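Local coordinates for predicted protein (Acinetobacter sp. RUH2624, PDB 4MEA) that hydrolyses epoxides as a secreted Cif-type virulence factor with the alpha/beta hydrolase fold, at residues 19-24 / 224-228; 156-160 / 304-308; 267-273 / 294-300. All coordinates share one frame; numbering follows the deposited sequence.

In the fold
Interaction 1 ties the N-terminal helix 13-25 to helix 220-227, which comes in sequence between strands 151-157 and 267-272, in what is probably the helical cap. Interactions 2 and 3 belong to the core, where strands 151-157, 267-272 and 295-300 follow one another across the main sheet. Their centres lie about 10 Å apart and they touch, the backbone of Asp158 meeting that of Leu270; together they probably set the active-site acid and histidine at the strand ends. Interaction 1 is more remote, its centre about 23 Å from that of interaction 2 and about 32 Å from that of interaction 3. Along the chain, interactions 1 and 2 interleave, whereas interaction 3 falls wholly between the two segments of interaction 2.

Interaction 1 of 3, residues 19-24 / 224-228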
loop_
_atom_site.group_PDB
_atom_site.type_symbol
_atom_site.label_atom_id
_atom_site.label_comp_id
_atom_site.label_asym_id
_atom_site.label_seq_id
_atom_site.Cartn_x
_atom_site.Cartn_y
_atom_site.Cartn_z
ATOM N N MET A 19 11.731 12.501 -22.340
ATOM C CA MET A 19 10.414 12.169 -22.886
ATOM C C MET A 19 9.364 13.185 -22.414
ATOM O O MET A 19 8.587 13.703 -23.221
ATOM C CB MET A 19 9.985 10.746 -22.478
ATOM C CG MET A 19 10.904 9.629 -22.976
ATOM S SD MET A 19 10.331 7.955 -22.520
ATOM C CE MET A 19 9.064 7.658 -23.756
ATOM N N PHE A 20 9.345 13.462 -21.111
ATOM C CA PHE A 20 8.392 14.409 -20.538
ATOM C C PHE A 20 8.596 15.796 -21.151
ATOM O O PHE A 20 7.629 16.486 -21.475
ATOM C CB PHE A 20 8.539 14.508 -19.009
ATOM C CG PHE A 20 8.338 13.198 -18.273
ATOM C CD1 PHE A 20 7.538 12.196 -18.799
ATOM C CD2 PHE A 20 8.958 12.980 -17.045
ATOM C CE1 PHE A 20 7.350 11.000 -18.115
ATOM C CE2 PHE A 20 8.781 11.776 -16.349
ATOM C CZ PHE A 20 7.976 10.789 -16.887
ATOM N N ASN A 21 9.853 16.202 -21.299
ATOM C CA ASN A 21 10.173 17.513 -21.866
ATOM C C ASN A 21 9.709 17.637 -23.305
ATOM O O ASN A 21 9.275 18.707 -23.742
ATOM C CB ASN A 21 11.672 17.778 -21.825
ATOM C CG ASN A 21 12.202 17.943 -20.424
ATOM O OD1 ASN A 21 11.446 18.128 -19.470
ATOM N ND2 ASN A 21 13.522 17.892 -20.293
ATOM N N LYS A 22 9.839 16.543 -24.048
ATOM C CA LYS A 22 9.381 16.496 -25.427
ATOM C C LYS A 22 7.858 16.612 -25.517
ATOM O O LYS A 22 7.327 17.288 -26.405
ATOM C CB LYS A 22 9.856 15.207 -26.105
ATOM C CG LYS A 22 9.298 14.983 -27.502
ATOM C CD LYS A 22 9.780 13.663 -28.091
ATOM C CE LYS A 22 9.183 13.411 -29.467
ATOM N NZ LYS A 22 9.621 12.097 -30.019
ATOM N N VAL A 23 7.156 15.943 -24.605
ATOM C CA VAL A 23 5.700 16.042 -24.559
ATOM C C VAL A 23 5.301 17.500 -24.376
ATOM O O VAL A 23 4.464 18.034 -25.112
ATOM C CB VAL A 23 5.100 15.173 -23.419
ATOM C CG1 VAL A 23 3.654 15.556 -23.158
ATOM C CG2 VAL A 23 5.223 13.670 -23.757
ATOM N N LYS A 24 5.917 18.163 -23.408
ATOM C CA LYS A 24 5.578 19.561 -23.145
ATOM C C LYS A 24 5.977 20.512 -24.295
ATOM O O LYS A 24 5.163 21.320 -24.756
ATOM C CB LYS A 24 6.189 20.012 -21.815
ATOM C CG LYS A 24 5.738 21.385 -21.377
ATOM C CD LYS A 24 6.117 21.639 -19.933
ATOM C CE LYS A 24 5.686 23.033 -19.489
ATOM N NZ LYS A 24 6.051 23.295 -18.065
ATOM N N ALA A 224 4.314 8.249 -21.593
ATOM C CA ALA A 224 5.001 9.519 -21.369
ATOM C C ALA A 224 4.014 10.696 -21.334
ATOM O O ALA A 224 4.140 11.605 -20.505
ATOM C CB ALA A 224 6.087 9.749 -22.435
ATOM N N GLU A 225 3.021 10.660 -22.217
ATOM C CA GLU A 225 1.983 11.703 -22.263
ATOM C C GLU A 225 1.075 11.695 -21.033
ATOM O O GLU A 225 0.685 12.756 -20.537
ATOM C CB GLU A 225 1.131 11.555 -23.523
ATOM C CG GLU A 225 1.902 11.792 -24.791
ATOM C CD GLU A 225 1.035 11.658 -26.022
ATOM O OE1 GLU A 225 -0.198 11.517 -25.870
ATOM O OE2 GLU A 225 1.591 11.698 -27.137
ATOM N N LEU A 226 0.737 10.500 -20.552
ATOM C CA LEU A 226 -0.083 10.355 -19.349
ATOM C C LEU A 226 0.678 10.697 -18.067
ATOM O O LEU A 226 0.090 11.159 -17.089
ATOM C CB LEU A 226 -0.643 8.932 -19.246
ATOM C CG LEU A 226 -1.638 8.600 -20.358
ATOM C CD1 LEU A 226 -2.049 7.138 -20.311
ATOM C CD2 LEU A 226 -2.847 9.517 -20.224
ATOM N N ILE A 227 1.986 10.473 -18.075
ATOM C CA ILE A 227 2.780 10.615 -16.858
ATOM C C ILE A 227 3.388 12.007 -16.689
ATOM O O ILE A 227 3.557 12.487 -15.565
ATOM C CB ILE A 227 3.853 9.511 -16.769
ATOM C CG1 ILE A 227 3.158 8.145 -16.716
ATOM C CG2 ILE A 227 4.739 9.728 -15.549
ATOM C CD1 ILE A 227 4.087 6.935 -16.893
ATOM N N GLU A 228 3.690 12.668 -17.806
ATOM C CA GLU A 228 4.232 14.024 -17.752
ATOM C C GLU A 228 3.455 14.940 -16.804
ATOM O O GLU A 228 4.068 15.750 -16.095
ATOM C CB GLU A 228 4.338 14.643 -19.158
ATOM C CG GLU A 228 4.918 16.064 -19.182
ATOM C CD GLU A 228 3.860 17.153 -19.078
ATOM O OE1 GLU A 228 2.653 16.844 -19.207
ATOM O OE2 GLU A 228 4.241 18.330 -18.872
#
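A helix-to-helix contact without hydrogen bonds across it packs Phe20 and Val23 of helix 13-25 against Ala224, Ile227 and Glu228 of segment 224-228, which lies on helix 220-227, at the outer part of the molecule. The Phe20 ring comes in obliquely, with CZ 3.7 Å from CG2 of Ile227 and CD1 beside Ala224 O. Pro200, Asn201 and Phe204 of helix 200-211 meet Ile227, and Asn201 also touches Phe20. Helices 200-211 and 220-227 fall in sequence between strands 151-157 and 267-272, where hydrolases of this type carry their helical cap, and helix 13-25 probably lies against its flank. Ala224 CB meets Met19 CE at 3.9 Å, while Val23 CG2 sits 4.0 Å from Glu225 CG. Glu228 has CG anti to its backbone N (chi1 -179°), which puts CG 3.6 Å from Phe20 O; the bend at its second torsion (chi2 -91°) then turns the buried carboxylate toward Tyr31 and Gln30, hydrogen-bonded to OE2 and OE1 respectively. Lys24 passes this carboxylate with its aliphatic part, CB 3.9 Å from Glu228 OE2, and its NZ stays 5.3 Å from that oxygen.

Interaction 2 of 3, residues 156-160 / 304-308; sequences FMDSP and GHWMV
Asp158 OD2 is gripped by two N-H groups: ND1 of His305, at 2.6 Å, and the backbone N of Val276. The pairing is consistent with the histidine-acid part of an alpha/beta-hydrolase active site, here with the acid in the turn directly after strand 151-157 and the histidine in the loop ahead of helix 307-323. The histidine bond is nearly straight (169° at the hydrogen) and lies almost in the imidazole plane. It uses the anti lone pair of OD2, and the carboxylate is turned 45° from the ring. On the far side of the ring NE2 is hydrogen-bonded to Asp134 OD1, so the imidazole bridges two aspartates and its rotation is fixed at both nitrogens. Asp134, between strand 128-133 and helix 136-146, sits where epoxide hydrolases carry their nucleophile, consistent with an Asp-His-acid triad. CG of His305 stands opposite the backbone N (chi1 -175°), which carries the ring out of the loop toward Asp158. Ser159 adds a further edge contact, its OG 3.2 Å from His305 CE1 and close to the ring plane. One face of the Trp306 indole receives His305 CD2, 3.5 Å above the plane and offset toward the rim. The buried carboxylate is held from its other oxygen as well, Asp158 OD1 accepting the backbone N of Gly272. Next to the carboxylate, Met157 and Met307 meet obliquely: Met157 CE lies 3.9 Å from Met307 SD, and the same sulfur sits 4.0 Å from Asp158 CB.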
loop_
_atom_site.group_PDB
_atom_site.type_symbol
_atom_site.label_atom_id
_atom_site.label_comp_id
_atom_site.label_asym_id
_atom_site.label_seq_id
_atom_site.Cartn_x
_atom_site.Cartn_y
_atom_site.Cartn_z
ATOM N N PHE A 156 -20.947 8.104 -12.318
ATOM C CA PHE A 156 -19.671 7.881 -11.641
ATOM C C PHE A 156 -19.015 6.655 -12.266
ATOM O O PHE A 156 -19.691 5.658 -12.552
ATOM C CB PHE A 156 -19.888 7.666 -10.136
ATOM C CG PHE A 156 -20.521 8.848 -9.440
ATOM C CD1 PHE A 156 -19.734 9.846 -8.882
ATOM C CD2 PHE A 156 -21.902 8.958 -9.349
ATOM C CE1 PHE A 156 -20.314 10.933 -8.236
ATOM C CE2 PHE A 156 -22.488 10.046 -8.715
ATOM C CZ PHE A 156 -21.688 11.031 -8.156
ATOM N N MET A 157 -17.706 6.723 -12.495
ATOM C CA MET A 157 -17.034 5.685 -13.277
ATOM C C MET A 157 -15.939 4.925 -12.519
ATOM O O MET A 157 -15.006 5.515 -11.973
ATOM C CB MET A 157 -16.518 6.245 -14.607
ATOM C CG MET A 157 -17.638 6.672 -15.558
ATOM S SD MET A 157 -17.112 7.511 -17.065
ATOM C CE MET A 157 -16.166 6.217 -17.887
ATOM N N ASP A 158 -16.100 3.604 -12.500
ATOM C CA ASP A 158 -15.159 2.628 -11.921
ATOM C C ASP A 158 -14.843 2.756 -10.427
ATOM O O ASP A 158 -15.139 1.839 -9.667
ATOM C CB ASP A 158 -13.860 2.494 -12.747
ATOM C CG ASP A 158 -13.301 1.070 -12.717
ATOM O OD1 ASP A 158 -14.102 0.120 -12.832
ATOM O OD2 ASP A 158 -12.078 0.887 -12.544
ATOM N N SER A 159 -14.243 3.873 -10.006
ATOM C CA SER A 159 -13.780 4.010 -8.618
ATOM C C SER A 159 -14.911 4.185 -7.608
ATOM O O SER A 159 -15.973 4.724 -7.930
ATOM C CB SER A 159 -12.799 5.180 -8.471
ATOM O OG SER A 159 -11.627 4.957 -9.224
ATOM N N PRO A 160 -14.683 3.731 -6.372
ATOM C CA PRO A 160 -15.697 3.934 -5.339
ATOM C C PRO A 160 -15.818 5.416 -4.997
ATOM O O PRO A 160 -14.848 6.165 -5.126
ATOM C CB PRO A 160 -15.135 3.159 -4.141
ATOM C CG PRO A 160 -13.660 3.109 -4.375
ATOM C CD PRO A 160 -13.507 2.996 -5.864
ATOM N N GLY A 304 -10.475 -2.413 -18.506
ATOM C CA GLY A 304 -9.845 -2.087 -17.239
ATOM C C GLY A 304 -10.272 -0.716 -16.740
ATOM O O GLY A 304 -11.280 -0.174 -17.176
ATOM N N HIS A 305 -9.480 -0.153 -15.836
ATOM C CA HIS A 305 -9.788 1.112 -15.171
ATOM C C HIS A 305 -9.812 2.341 -16.094
ATOM O O HIS A 305 -10.604 3.263 -15.899
ATOM C CB HIS A 305 -8.773 1.327 -14.045
ATOM C CG HIS A 305 -9.048 2.527 -13.201
ATOM N ND1 HIS A 305 -10.179 2.644 -12.419
ATOM C CD2 HIS A 305 -8.331 3.660 -13.003
ATOM C CE1 HIS A 305 -10.151 3.802 -11.782
ATOM N NE2 HIS A 305 -9.041 4.439 -12.121
ATOM N N TRP A 306 -8.937 2.359 -17.093
ATOM C CA TRP A 306 -8.795 3.531 -17.955
ATOM C C TRP A 306 -9.802 3.410 -19.096
ATOM O O TRP A 306 -9.443 3.125 -20.241
ATOM C CB TRP A 306 -7.349 3.634 -18.457
ATOM C CG TRP A 306 -6.366 3.341 -17.355
ATOM C CD1 TRP A 306 -5.595 2.226 -17.215
ATOM C CD2 TRP A 306 -6.089 4.169 -16.217
ATOM N NE1 TRP A 306 -4.841 2.311 -16.067
ATOM C CE2 TRP A 306 -5.125 3.493 -15.435
ATOM C CE3 TRP A 306 -6.563 5.414 -15.780
ATOM C CZ2 TRP A 306 -4.619 4.023 -14.247
ATOM C CZ3 TRP A 306 -6.057 5.945 -14.588
ATOM C CH2 TRP A 306 -5.098 5.243 -13.836
ATOM N N MET A 307 -11.068 3.649 -18.763
ATOM C CA MET A 307 -12.180 3.136 -19.553
ATOM C C MET A 307 -12.322 3.751 -20.938
ATOM O O MET A 307 -12.704 3.061 -21.878
ATOM C CB MET A 307 -13.486 3.265 -18.773
ATOM C CG MET A 307 -13.487 2.493 -17.449
ATOM S SD MET A 307 -15.028 2.743 -16.547
ATOM C CE MET A 307 -16.215 1.992 -17.657
ATOM N N VAL A 308 -12.021 5.040 -21.064
ATOM C CA VAL A 308 -12.075 5.701 -22.364
ATOM C C VAL A 308 -10.879 5.323 -23.264
ATOM O O VAL A 308 -11.049 5.103 -24.469
ATOM C CB VAL A 308 -12.206 7.236 -22.212
ATOM C CG1 VAL A 308 -12.200 7.916 -23.577
ATOM C CG2 VAL A 308 -13.487 7.567 -21.443
#

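Interaction 3 of 3, residues 267-273 / 294-300; sequences SMALTGQ and QYTAIIL
Tyr295 swings its ring opposite its own backbone N (chi1 175°) and across to the neighbouring strand, bringing OH within 3.2 Å of Ala269 CB and CD1 within 3.6 Å of Ser267 OG, which lies at the ring edge. Thr271 holds OG1 between its backbone N and carbonyl carbon (chi1 76°); the oxygen lies 3.3 Å from Ile299 CG1 and is hydrogen-bonded to the carbonyl of Asn277. The Tyr295 hydroxyl is likewise hydrogen-bonded, to Val281 O. Strands 267-272 and 295-300 pair in a regular parallel ladder, their axes 13° apart. Ser267, Ala269 and Thr271 each use both N and O toward the partner strand. Ala269 is typical, its N bonding to Thr296 O and its O accepting Ile298 N at 2.9 Å. At the entry, Ser267 N bonds to Gln294 O at 3.1 Å; at the exit, Gln273 N closes on Leu300 O at 2.8 Å. On the opposite face Leu270 and Ile298 run side by side, CD1 3.9 Å from CG2, and Met268 SD lies against Ile298 CD1 and Thr296 CG2. With helix 279-288 between them in sequence, the two strands make a beta-alpha-beta unit, strand 295-300 being outermost on this side of the main sheet. Helix 279-288 covers the face of Ser267, Tyr295 and Ala297, helix 307-323 packs on Met268, Leu270 and Ile298, and strand 151-157 flanks strand 267-272 on the side away from strand 295-300.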
loop_
_atom_site.group_PDB
_atom_site.type_symbol
_atom_site.label_atom_id
_atom_site.label_comp_id
_atom_site.label_asym_id
_atom_site.label_seq_id
_atom_site.Cartn_x
_atom_site.Cartn_y
_atom_site.Cartn_z
ATOM N N SER A 267 -29.046 8.149 -11.902
ATOM C CA SER A 267 -27.605 8.013 -11.769
ATOM C C SER A 267 -27.139 6.709 -12.402
ATOM O O SER A 267 -27.924 5.776 -12.585
ATOM C CB SER A 267 -27.196 8.066 -10.302
ATOM O OG SER A 267 -27.747 6.982 -9.577
ATOM N N MET A 268 -25.861 6.659 -12.752
ATOM C CA MET A 268 -25.272 5.452 -13.310
ATOM C C MET A 268 -23.927 5.158 -12.663
ATOM O O MET A 268 -23.132 6.077 -12.430
ATOM C CB MET A 268 -25.091 5.582 -14.829
ATOM C CG MET A 268 -24.374 4.383 -15.465
ATOM S SD MET A 268 -24.580 4.268 -17.254
ATOM C CE MET A 268 -23.723 5.738 -17.815
ATOM N N ALA A 269 -23.698 3.880 -12.358
ATOM C CA ALA A 269 -22.364 3.360 -12.089
ATOM C C ALA A 269 -21.891 2.683 -13.364
ATOM O O ALA A 269 -22.533 1.762 -13.865
ATOM C CB ALA A 269 -22.381 2.372 -10.933
ATOM N N LEU A 270 -20.782 3.169 -13.907
ATOM C CA LEU A 270 -20.236 2.634 -15.147
ATOM C C LEU A 270 -18.795 2.225 -14.871
ATOM O O LEU A 270 -17.954 3.059 -14.543
ATOM C CB LEU A 270 -20.329 3.692 -16.257
ATOM C CG LEU A 270 -19.615 3.481 -17.587
ATOM C CD1 LEU A 270 -20.120 2.228 -18.310
ATOM C CD2 LEU A 270 -19.796 4.725 -18.471
ATOM N N THR A 271 -18.520 0.931 -14.971
ATOM C CA THR A 271 -17.244 0.412 -14.513
ATOM C C THR A 271 -16.639 -0.555 -15.522
ATOM O O THR A 271 -17.284 -0.943 -16.500
ATOM C CB THR A 271 -17.404 -0.339 -13.186
ATOM O OG1 THR A 271 -18.000 -1.615 -13.439
ATOM C CG2 THR A 271 -18.276 0.447 -12.216
ATOM N N GLY A 272 -15.394 -0.945 -15.273
ATOM C CA GLY A 272 -14.724 -1.914 -16.118
ATOM C C GLY A 272 -14.535 -3.224 -15.386
ATOM O O GLY A 272 -14.037 -3.248 -14.264
ATOM N N GLN A 273 -14.943 -4.316 -16.024
ATOM C CA GLN A 273 -14.785 -5.651 -15.459
ATOM C C GLN A 273 -13.363 -5.933 -14.975
ATOM O O GLN A 273 -13.180 -6.613 -13.959
ATOM C CB GLN A 273 -15.181 -6.698 -16.501
ATOM C CG GLN A 273 -14.988 -8.139 -16.067
ATOM C CD GLN A 273 -15.138 -9.107 -17.234
ATOM O OE1 GLN A 273 -14.568 -8.898 -18.315
ATOM N NE2 GLN A 273 -15.919 -10.162 -17.027
ATOM N N GLN A 294 -34.291 4.595 -10.818
ATOM C CA GLN A 294 -33.532 5.661 -11.480
ATOM C C GLN A 294 -32.064 5.293 -11.708
ATOM O O GLN A 294 -31.321 6.042 -12.348
ATOM C CB GLN A 294 -33.583 6.938 -10.647
ATOM C CG GLN A 294 -34.949 7.555 -10.480
ATOM C CD GLN A 294 -34.878 8.832 -9.665
ATOM O OE1 GLN A 294 -34.538 8.808 -8.477
ATOM N NE2 GLN A 294 -35.177 9.961 -10.308
ATOM N N TYR A 295 -31.657 4.139 -11.188
ATOM C CA TYR A 295 -30.246 3.748 -11.148
ATOM C C TYR A 295 -29.867 2.729 -12.227
ATOM O O TYR A 295 -30.486 1.666 -12.344
ATOM C CB TYR A 295 -29.919 3.186 -9.762
ATOM C CG TYR A 295 -28.522 2.621 -9.609
ATOM C CD1 TYR A 295 -27.405 3.440 -9.727
ATOM C CD2 TYR A 295 -28.319 1.276 -9.325
ATOM C CE1 TYR A 295 -26.126 2.934 -9.580
ATOM C CE2 TYR A 295 -27.037 0.761 -9.163
ATOM C CZ TYR A 295 -25.944 1.600 -9.296
ATOM O OH TYR A 295 -24.660 1.112 -9.149
ATOM N N THR A 296 -28.843 3.066 -13.007
ATOM C CA THR A 296 -28.310 2.174 -14.032
ATOM C C THR A 296 -26.905 1.716 -13.649
ATOM O O THR A 296 -26.070 2.518 -13.230
ATOM C CB THR A 296 -28.241 2.870 -15.404
ATOM O OG1 THR A 296 -29.562 3.190 -15.849
ATOM C CG2 THR A 296 -27.575 1.972 -16.435
ATOM N N ALA A 297 -26.647 0.425 -13.798
ATOM C CA ALA A 297 -25.330 -0.139 -13.528
ATOM C C ALA A 297 -24.840 -0.876 -14.762
ATOM O O ALA A 297 -25.494 -1.802 -15.237
ATOM C CB ALA A 297 -25.398 -1.094 -12.353
ATOM N N ILE A 298 -23.687 -0.467 -15.278
ATOM C CA ILE A 298 -23.106 -1.131 -16.435
ATOM C C ILE A 298 -21.654 -1.469 -16.163
ATOM O O ILE A 298 -20.855 -0.599 -15.821
ATOM C CB ILE A 298 -23.217 -0.260 -17.706
ATOM C CG1 ILE A 298 -24.691 -0.062 -18.074
ATOM C CG2 ILE A 298 -22.428 -0.889 -18.866
ATOM C CD1 ILE A 298 -24.924 0.883 -19.240
ATOM N N ILE A 299 -21.318 -2.748 -16.287
ATOM C CA ILE A 299 -19.932 -3.156 -16.174
ATOM C C ILE A 299 -19.449 -3.570 -17.564
ATOM O O ILE A 299 -19.969 -4.512 -18.150
ATOM C CB ILE A 299 -19.776 -4.316 -15.186
ATOM C CG1 ILE A 299 -20.353 -3.936 -13.813
ATOM C CG2 ILE A 299 -18.313 -4.738 -15.074
ATOM C CD1 ILE A 299 -20.128 -5.002 -12.738
ATOM N N LEU A 300 -18.461 -2.862 -18.097
ATOM C CA LEU A 300 -17.949 -3.180 -19.428
ATOM C C LEU A 300 -16.976 -4.365 -19.393
ATOM O O LEU A 300 -15.990 -4.350 -18.653
ATOM C CB LEU A 300 -17.292 -1.956 -20.070
ATOM C CG LEU A 300 -18.160 -0.710 -20.273
ATOM C CD1 LEU A 300 -17.346 0.387 -20.956
ATOM C CD2 LEU A 300 -19.396 -1.050 -21.089
#